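Local coordinates for protein geranyltranstransferase (Campylobacter jejuni, PDB 3NPK) that probably condenses geranyl diphosphate with isopentenyl diphosphate to make farnesyl diphosphate, releasing pyrophosphate, in isoprenoid biosynthesis, at residues Ile78-Pro83 / Ile149-Asp154; Ala139-Leu144 / Gln199-Gly204; Ile10-Lys15 / Gln61-Ala66. One frame throughout, in Å; residues are numbered along the deposited sequence.

Interaction 1: Ile78-Pro83 / Ile149-Asp154; sequences IHDDLP and IGQAID
The carboxylate of D80 and the side-chain amide of Q151 lie one over the other. They come from opposite directions, and their planes are 22° apart. Three contacts mark the overlap. D80 OD1 lies 3.4 Å from Q151 CD, D80 CG lies 3.3 Å from Q151 NE2, and D80 OD1 lies 3.6 Å from Q151 CG. Q151 reaches across with CG anti to its backbone N (chi1 179°). The chain then bends at chi2 (63°), which sets the flat amide against the carboxylate.

The closest polar pair is D80 OD1 and Q151 NE2, 3.1 Å apart. Its angle is too poor for a hydrogen bond, as expected when the groups stack.

D80 and D81 open the first aspartate-rich motif of the polyprenyl synthases, which D86 completes in sequence. In relatives this motif binds the magnesium ions that hold the allylic diphosphate. The pyrophosphate bound here is held by other residues, such as R43, H73 and R92, in what is probably the isopentenyl diphosphate site. The side chain of D80 is about 8 Å from it and is not among its ligands. Q151 lies on helix 147-156 and also touches M85, within the motif.

K174, which Q151 touches too, forms a salt bridge with D154. H79, beside D80, bonds through ND1 to D111 OD2 of the second subunit.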
loop_
_atom_site.group_PDB
_atom_site.type_symbol
_atom_site.label_atom_id
_atom_site.label_comp_id
_atom_site.label_asym_id
_atom_site.label_seq_id
_atom_site.Cartn_x
_atom_site.Cartn_y
_atom_site.Cartn_z
ATOM N N ILE A 78 -4.183 -12.385 -2.777
ATOM C CA ILE A 78 -5.242 -12.041 -3.717
ATOM C C ILE A 78 -4.635 -11.627 -5.059
ATOM O O ILE A 78 -5.064 -12.105 -6.128
ATOM C CB ILE A 78 -6.145 -10.920 -3.150
ATOM C CG1 ILE A 78 -6.947 -11.433 -1.947
ATOM C CG2 ILE A 78 -7.077 -10.358 -4.236
ATOM C CD1 ILE A 78 -7.597 -10.329 -1.090
ATOM N N HIS A 79 -3.609 -10.769 -5.026
ATOM C CA HIS A 79 -2.958 -10.402 -6.289
ATOM C C HIS A 79 -2.216 -11.569 -6.933
ATOM O O HIS A 79 -2.298 -11.754 -8.153
ATOM C CB HIS A 79 -2.067 -9.167 -6.142
ATOM C CG HIS A 79 -2.840 -7.885 -6.081
ATOM N ND1 HIS A 79 -2.240 -6.643 -6.152
ATOM C CD2 HIS A 79 -4.178 -7.651 -5.999
ATOM C CE1 HIS A 79 -3.170 -5.703 -6.091
ATOM N NE2 HIS A 79 -4.354 -6.289 -5.993
ATOM N N ASP A 80 -1.507 -12.366 -6.131
ATOM C CA ASP A 80 -0.746 -13.486 -6.691
ATOM C C ASP A 80 -1.667 -14.517 -7.352
ATOM O O ASP A 80 -1.270 -15.178 -8.315
ATOM C CB ASP A 80 0.074 -14.172 -5.613
ATOM C CG ASP A 80 1.206 -13.299 -5.079
ATOM O OD1 ASP A 80 1.401 -12.153 -5.560
ATOM O OD2 ASP A 80 1.888 -13.768 -4.153
ATOM N N ASP A 81 -2.905 -14.619 -6.861
ATOM C CA ASP A 81 -3.860 -15.598 -7.389
ATOM C C ASP A 81 -4.502 -15.155 -8.713
ATOM O O ASP A 81 -5.153 -15.967 -9.382
ATOM C CB ASP A 81 -4.966 -15.886 -6.355
ATOM C CG ASP A 81 -4.489 -16.776 -5.219
ATOM O OD1 ASP A 81 -3.426 -17.415 -5.372
ATOM O OD2 ASP A 81 -5.171 -16.833 -4.167
ATOM N N LEU A 82 -4.302 -13.893 -9.102
ATOM C CA LEU A 82 -4.933 -13.348 -10.314
ATOM C C LEU A 82 -4.560 -14.146 -11.559
ATOM O O LEU A 82 -3.488 -14.740 -11.629
ATOM C CB LEU A 82 -4.534 -11.892 -10.532
ATOM C CG LEU A 82 -5.195 -10.868 -9.608
ATOM C CD1 LEU A 82 -4.498 -9.516 -9.762
ATOM C CD2 LEU A 82 -6.691 -10.745 -9.904
ATOM N N PRO A 83 -5.447 -14.155 -12.559
ATOM C CA PRO A 83 -5.134 -14.878 -13.797
ATOM C C PRO A 83 -3.783 -14.502 -14.406
ATOM O O PRO A 83 -3.130 -15.379 -14.978
ATOM C CB PRO A 83 -6.273 -14.473 -14.732
ATOM C CG PRO A 83 -7.433 -14.296 -13.775
ATOM C CD PRO A 83 -6.831 -13.662 -12.538
ATOM N N ILE A 149 9.475 -7.242 -5.158
ATOM C CA ILE A 149 10.524 -7.623 -6.108
ATOM C C ILE A 149 10.662 -9.149 -6.135
ATOM O O ILE A 149 10.932 -9.729 -7.187
ATOM C CB ILE A 149 11.890 -6.910 -5.868
ATOM C CG1 ILE A 149 12.827 -7.131 -7.070
ATOM C CG2 ILE A 149 12.572 -7.404 -4.607
ATOM C CD1 ILE A 149 12.309 -6.562 -8.389
ATOM N N GLY A 150 10.477 -9.810 -4.988
ATOM C CA GLY A 150 10.472 -11.261 -4.946
ATOM C C GLY A 150 9.411 -11.872 -5.851
ATOM O O GLY A 150 9.672 -12.802 -6.624
ATOM N N GLN A 151 8.201 -11.342 -5.774
ATOM C CA GLN A 151 7.134 -11.824 -6.644
ATOM C C GLN A 151 7.380 -11.507 -8.126
ATOM O O GLN A 151 7.124 -12.352 -9.002
ATOM C CB GLN A 151 5.785 -11.242 -6.211
ATOM C CG GLN A 151 4.606 -11.685 -7.079
ATOM C CD GLN A 151 4.304 -13.205 -7.074
ATOM O OE1 GLN A 151 5.066 -14.021 -6.556
ATOM N NE2 GLN A 151 3.177 -13.575 -7.688
ATOM N N ALA A 152 7.900 -10.316 -8.419
ATOM C CA ALA A 152 8.194 -9.973 -9.817
ATOM C C ALA A 152 9.227 -10.944 -10.391
ATOM O O ALA A 152 9.104 -11.416 -11.532
ATOM C CB ALA A 152 8.697 -8.524 -9.930
ATOM N N ILE A 153 10.253 -11.238 -9.598
ATOM C CA ILE A 153 11.272 -12.186 -10.029
ATOM C C ILE A 153 10.671 -13.589 -10.197
ATOM O O ILE A 153 10.913 -14.267 -11.204
ATOM C CB ILE A 153 12.449 -12.180 -9.045
ATOM C CG1 ILE A 153 13.236 -10.881 -9.238
ATOM C CG2 ILE A 153 13.363 -13.410 -9.235
ATOM C CD1 ILE A 153 14.318 -10.629 -8.184
ATOM N N ASP A 154 9.879 -14.024 -9.224
ATOM C CA ASP A 154 9.243 -15.347 -9.302
ATOM C C ASP A 154 8.410 -15.491 -10.587
ATOM O O ASP A 154 8.512 -16.500 -11.316
ATOM C CB ASP A 154 8.362 -15.569 -8.072
ATOM C CG ASP A 154 8.056 -17.043 -7.805
ATOM O OD1 ASP A 154 8.847 -17.932 -8.182
ATOM O OD2 ASP A 154 7.011 -17.304 -7.195
#

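Interaction 2: Ala139-Leu144 / Gln199-Gly204; sequences AFNAGL and QIYKLG
Y201 OH donates a hydrogen bond to N141 OD1, at 2.6 Å. The side chains bridge well-separated backbones, with the CA atoms of N141 and Y201 11.0 Å apart. The bond meets the ring at its edge, in the ring plane. The C=O...donor angle is 137°, and the hydroxyl oxygen is tilted somewhat out of the carbonyl plane. Amide and ring are turned 46° against each other, so they do not stack. Beside the bond, Y201 CE1 lies 3.9 Å from N141 ND2.

In the next shell, N141 ND2 donates to T137 O, one turn back in its own helix. A chi1 of -178° puts the Y201 ring on the far side of CB from the backbone N, and the side chain extends straight from helix 194-220. Helix 164-189 packs beside the pair: R177 touches N141 and A180 touches Y201. These helices belong to the all-helical fold of the polyprenyl synthases. The bond joins helix 194-220 to the last turn of helix 128-142.

Both ends of the N141 amide are thus used. Its oxygen accepts from Y201 and its nitrogen gives to T137, which fixes the rotation of the group. The bond is between neutral partners, and its short length is consistent with a firm one.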
loop_
_atom_site.group_PDB
_atom_site.type_symbol
_atom_site.label_atom_id
_atom_site.label_comp_id
_atom_site.label_asym_id
_atom_site.label_seq_id
_atom_site.Cartn_x
_atom_site.Cartn_y
_atom_site.Cartn_z
ATOM N N ALA A 139 6.830 -1.296 5.242
ATOM C CA ALA A 139 6.848 -0.838 3.846
ATOM C C ALA A 139 8.125 -1.268 3.114
ATOM O O ALA A 139 8.103 -1.525 1.912
ATOM C CB ALA A 139 6.668 0.680 3.757
ATOM N N PHE A 140 9.236 -1.344 3.838
ATOM C CA PHE A 140 10.474 -1.829 3.235
ATOM C C PHE A 140 10.325 -3.299 2.864
ATOM O O PHE A 140 10.536 -3.692 1.710
ATOM C CB PHE A 140 11.659 -1.645 4.196
ATOM C CG PHE A 140 12.973 -2.107 3.629
ATOM C CD1 PHE A 140 13.410 -3.419 3.803
ATOM C CD2 PHE A 140 13.769 -1.221 2.932
ATOM C CE1 PHE A 140 14.635 -3.834 3.291
ATOM C CE2 PHE A 140 15.004 -1.631 2.412
ATOM C CZ PHE A 140 15.429 -2.928 2.597
ATOM N N ASN A 141 9.921 -4.118 3.830
ATOM C CA ASN A 141 9.898 -5.562 3.607
ATOM C C ASN A 141 8.746 -6.078 2.752
ATOM O O ASN A 141 8.880 -7.126 2.103
ATOM C CB ASN A 141 9.974 -6.302 4.943
ATOM C CG ASN A 141 11.343 -6.156 5.581
ATOM O OD1 ASN A 141 12.312 -6.753 5.121
ATOM N ND2 ASN A 141 11.437 -5.325 6.608
ATOM N N ALA A 142 7.623 -5.360 2.774
ATOM C CA ALA A 142 6.449 -5.735 1.981
ATOM C C ALA A 142 6.446 -5.127 0.592
ATOM O O ALA A 142 5.672 -5.562 -0.266
ATOM C CB ALA A 142 5.172 -5.332 2.704
ATOM N N GLY A 143 7.290 -4.123 0.373
ATOM C CA GLY A 143 7.265 -3.385 -0.874
ATOM C C GLY A 143 8.314 -3.829 -1.869
ATOM O O GLY A 143 8.714 -5.009 -1.884
ATOM N N LEU A 144 8.757 -2.884 -2.702
ATOM C CA LEU A 144 9.741 -3.207 -3.732
ATOM C C LEU A 144 11.088 -3.694 -3.180
ATOM O O LEU A 144 11.833 -4.380 -3.888
ATOM C CB LEU A 144 9.925 -2.038 -4.689
ATOM C CG LEU A 144 10.467 -0.746 -4.100
ATOM C CD1 LEU A 144 12.006 -0.750 -4.153
ATOM C CD2 LEU A 144 9.912 0.436 -4.880
ATOM N N GLN A 199 19.438 -9.461 15.229
ATOM C CA GLN A 199 19.639 -10.912 15.294
ATOM C C GLN A 199 18.337 -11.648 15.024
ATOM O O GLN A 199 18.318 -12.679 14.345
ATOM C CB GLN A 199 20.226 -11.330 16.648
ATOM C CG GLN A 199 21.655 -10.843 16.810
ATOM C CD GLN A 199 22.305 -11.296 18.096
ATOM O OE1 GLN A 199 23.526 -11.201 18.243
ATOM N NE2 GLN A 199 21.500 -11.776 19.041
ATOM N N ILE A 200 17.247 -11.117 15.565
ATOM C CA ILE A 200 15.944 -11.763 15.416
ATOM C C ILE A 200 15.425 -11.624 13.971
ATOM O O ILE A 200 14.850 -12.562 13.421
ATOM C CB ILE A 200 14.975 -11.216 16.497
ATOM C CG1 ILE A 200 15.351 -11.795 17.866
ATOM C CG2 ILE A 200 13.542 -11.531 16.178
ATOM C CD1 ILE A 200 14.789 -11.006 19.063
ATOM N N TYR A 201 15.663 -10.479 13.339
ATOM C CA TYR A 201 15.351 -10.333 11.915
ATOM C C TYR A 201 16.099 -11.387 11.091
ATOM O O TYR A 201 15.522 -12.047 10.229
ATOM C CB TYR A 201 15.699 -8.925 11.449
ATOM C CG TYR A 201 15.377 -8.631 10.001
ATOM C CD1 TYR A 201 14.145 -8.103 9.628
ATOM C CD2 TYR A 201 16.314 -8.872 9.006
ATOM C CE1 TYR A 201 13.863 -7.809 8.295
ATOM C CE2 TYR A 201 16.041 -8.589 7.673
ATOM C CZ TYR A 201 14.813 -8.062 7.324
ATOM O OH TYR A 201 14.538 -7.775 6.012
ATOM N N LYS A 202 17.386 -11.563 11.376
ATOM C CA LYS A 202 18.181 -12.554 10.651
ATOM C C LYS A 202 17.673 -13.976 10.870
ATOM O O LYS A 202 17.701 -14.800 9.953
ATOM C CB LYS A 202 19.652 -12.435 11.034
ATOM C CG LYS A 202 20.289 -11.183 10.497
ATOM C CD LYS A 202 21.765 -11.151 10.845
ATOM C CE LYS A 202 22.481 -10.010 10.133
ATOM N NZ LYS A 202 23.930 -10.308 9.918
ATOM N N LEU A 203 17.171 -14.266 12.065
ATOM C CA LEU A 203 16.558 -15.570 12.312
ATOM C C LEU A 203 15.309 -15.744 11.447
ATOM O O LEU A 203 15.098 -16.810 10.857
ATOM C CB LEU A 203 16.218 -15.731 13.790
ATOM C CG LEU A 203 15.339 -16.925 14.167
ATOM C CD1 LEU A 203 16.051 -18.250 13.870
ATOM C CD2 LEU A 203 14.948 -16.858 15.656
ATOM N N GLY A 204 14.494 -14.696 11.345
ATOM C CA GLY A 204 13.344 -14.745 10.445
ATOM C C GLY A 204 13.724 -15.049 8.999
ATOM O O GLY A 204 13.047 -15.831 8.324
#

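Interaction 3: Ile10-Lys15 / Gln61-Ala66; sequences IHHLEK and QALDVA
The H12 imidazole lies flat over the CB of L63 and points its edge at the carboxylate of D64. This joins the N-terminal helix 5-14 to the start of helix 59-80, at the periphery of the all-helical polyprenyl synthase fold. L63 CB sits 3.5 Å from the centroid of the H12 ring and only 4° off its normal, a CH-pi contact over the face. L63 CD1 extends the cover towards H12 ND1, at 3.8 Å. The first torsion of H12 is extended (chi1 -171°), and this sends the ring out from its helix to L63.

The D64 side chain runs across that of H12 at about a right angle, with the two flat groups turned roughly halfway between parallel and perpendicular. Its CB leaves its helix on the side facing away from H12, yet the carboxylate reaches the ring edge. This His-carboxylate hydrogen bond would probably favour the protonated imidazole.

L8, against L63, and F9, against A66, extend the same helix-helix interface. L48, also on L63, brings in helix 42-54.

H12 NE2 donates to D64 OD1 at 2.8 Å with an N-H...O angle of 144°; the oxygen lies in the ring plane, but the donor reaches it on the anti side and well out of the carboxylate plane.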
loop_
_atom_site.group_PDB
_atom_site.type_symbol
_atom_site.label_atom_id
_atom_site.label_comp_id
_atom_site.label_asym_id
_atom_site.label_seq_id
_atom_site.Cartn_x
_atom_site.Cartn_y
_atom_site.Cartn_z
ATOM N N ILE A 10 -7.554 -13.992 16.165
ATOM C CA ILE A 10 -8.743 -14.237 15.355
ATOM C C ILE A 10 -9.914 -13.348 15.793
ATOM O O ILE A 10 -10.613 -12.773 14.962
ATOM C CB ILE A 10 -9.158 -15.708 15.413
ATOM C CG1 ILE A 10 -8.116 -16.553 14.669
ATOM C CG2 ILE A 10 -10.548 -15.896 14.778
ATOM C CD1 ILE A 10 -8.251 -18.035 14.899
ATOM N N HIS A 11 -10.126 -13.240 17.100
ATOM C CA HIS A 11 -11.198 -12.403 17.616
ATOM C C HIS A 11 -10.958 -10.936 17.216
ATOM O O HIS A 11 -11.885 -10.224 16.819
ATOM C CB HIS A 11 -11.273 -12.573 19.134
ATOM C CG HIS A 11 -12.369 -11.793 19.784
ATOM N ND1 HIS A 11 -13.678 -12.226 19.809
ATOM C CD2 HIS A 11 -12.347 -10.620 20.460
ATOM C CE1 HIS A 11 -14.418 -11.345 20.461
ATOM N NE2 HIS A 11 -13.633 -10.362 20.865
ATOM N N HIS A 12 -9.704 -10.496 17.281
ATOM C CA HIS A 12 -9.375 -9.121 16.910
ATOM C C HIS A 12 -9.660 -8.871 15.431
ATOM O O HIS A 12 -10.258 -7.863 15.068
ATOM C CB HIS A 12 -7.912 -8.821 17.235
ATOM C CG HIS A 12 -7.541 -7.379 17.092
ATOM N ND1 HIS A 12 -7.881 -6.429 18.029
ATOM C CD2 HIS A 12 -6.864 -6.722 16.116
ATOM C CE1 HIS A 12 -7.408 -5.254 17.654
ATOM N NE2 HIS A 12 -6.794 -5.399 16.491
ATOM N N LEU A 13 -9.236 -9.805 14.581
ATOM C CA LEU A 13 -9.461 -9.687 13.147
ATOM C C LEU A 13 -10.956 -9.617 12.855
ATOM O O LEU A 13 -11.411 -8.775 12.081
ATOM C CB LEU A 13 -8.818 -10.871 12.416
ATOM C CG LEU A 13 -8.991 -10.957 10.889
ATOM C CD1 LEU A 13 -7.842 -11.749 10.254
ATOM C CD2 LEU A 13 -10.315 -11.581 10.522
ATOM N N GLU A 14 -11.728 -10.484 13.494
ATOM C CA GLU A 14 -13.146 -10.539 13.183
ATOM C C GLU A 14 -13.915 -9.267 13.568
ATOM O O GLU A 14 -14.943 -8.961 12.970
ATOM C CB GLU A 14 -13.762 -11.816 13.758
ATOM C CG GLU A 14 -13.213 -13.035 13.012
ATOM C CD GLU A 14 -13.771 -14.365 13.467
ATOM O OE1 GLU A 14 -14.411 -14.421 14.535
ATOM O OE2 GLU A 14 -13.537 -15.366 12.754
ATOM N N LYS A 15 -13.407 -8.502 14.531
ATOM C CA LYS A 15 -14.068 -7.246 14.884
ATOM C C LYS A 15 -13.394 -6.013 14.277
ATOM O O LYS A 15 -13.751 -4.873 14.597
ATOM C CB LYS A 15 -14.216 -7.107 16.393
ATOM C CG LYS A 15 -12.919 -7.058 17.125
ATOM C CD LYS A 15 -13.130 -7.454 18.578
ATOM C CE LYS A 15 -12.521 -6.426 19.482
ATOM N NZ LYS A 15 -13.224 -5.133 19.243
ATOM N N GLN A 61 -2.302 -3.758 22.409
ATOM C CA GLN A 61 -1.991 -2.665 21.500
ATOM C C GLN A 61 -1.305 -3.208 20.250
ATOM O O GLN A 61 -1.453 -2.646 19.157
ATOM C CB GLN A 61 -1.087 -1.658 22.214
ATOM C CG GLN A 61 -1.802 -0.952 23.379
ATOM C CD GLN A 61 -1.663 -1.649 24.728
ATOM O OE1 GLN A 61 -1.399 -2.845 24.819
ATOM N NE2 GLN A 61 -1.877 -0.891 25.792
ATOM N N ALA A 62 -0.567 -4.309 20.417
ATOM C CA ALA A 62 0.143 -4.945 19.307
ATOM C C ALA A 62 -0.776 -5.634 18.319
ATOM O O ALA A 62 -0.347 -5.941 17.208
ATOM C CB ALA A 62 1.176 -5.947 19.835
ATOM N N LEU A 63 -2.004 -5.940 18.731
ATOM C CA LEU A 63 -2.901 -6.663 17.846
ATOM C C LEU A 63 -3.123 -5.917 16.535
ATOM O O LEU A 63 -3.248 -6.554 15.485
ATOM C CB LEU A 63 -4.242 -6.937 18.536
ATOM C CG LEU A 63 -4.182 -7.989 19.644
ATOM C CD1 LEU A 63 -5.427 -7.903 20.520
ATOM C CD2 LEU A 63 -3.977 -9.404 19.116
ATOM N N ASP A 64 -3.170 -4.583 16.585
ATOM C CA ASP A 64 -3.356 -3.787 15.364
ATOM C C ASP A 64 -2.145 -3.926 14.439
ATOM O O ASP A 64 -2.278 -3.847 13.222
ATOM C CB ASP A 64 -3.544 -2.300 15.672
ATOM C CG ASP A 64 -4.923 -1.967 16.198
ATOM O OD1 ASP A 64 -5.866 -2.774 16.009
ATOM O OD2 ASP A 64 -5.064 -0.868 16.791
ATOM N N VAL A 65 -0.959 -4.120 15.011
ATOM C CA VAL A 65 0.242 -4.244 14.187
ATOM C C VAL A 65 0.239 -5.621 13.527
ATOM O O VAL A 65 0.560 -5.754 12.339
ATOM C CB VAL A 65 1.536 -4.015 15.030
ATOM C CG1 VAL A 65 2.761 -3.987 14.129
ATOM C CG2 VAL A 65 1.426 -2.711 15.813
ATOM N N ALA A 66 -0.147 -6.646 14.284
ATOM C CA ALA A 66 -0.345 -7.977 13.718
ATOM C C ALA A 66 -1.386 -7.935 12.601
ATOM O O ALA A 66 -1.237 -8.608 11.566
ATOM C CB ALA A 66 -0.777 -8.965 14.809
#

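All three contacts are small and partly buried. Interactions 1 and 3 use opposite ends of helix 59-80 and lie on opposite sides of the chain's centre, with centres about 26 Å apart. Interaction 1 lies near the bound pyrophosphate, at the aspartate-rich motif, and pairs polar groups by stacking. Interaction 3 sits at the edge of the fold, adding an apolar face to a His-carboxylate bond. Interaction 2 is nearest the centre of the chain and depends on one neutral hydrogen bond. Helices 128-142 and 147-156 follow each other in the chain, and L144 O, in the connection between them, packs 3.2 Å from I149 CG2. Segments of interactions 1 and 2 also touch the second subunit; those of interaction 3 do not.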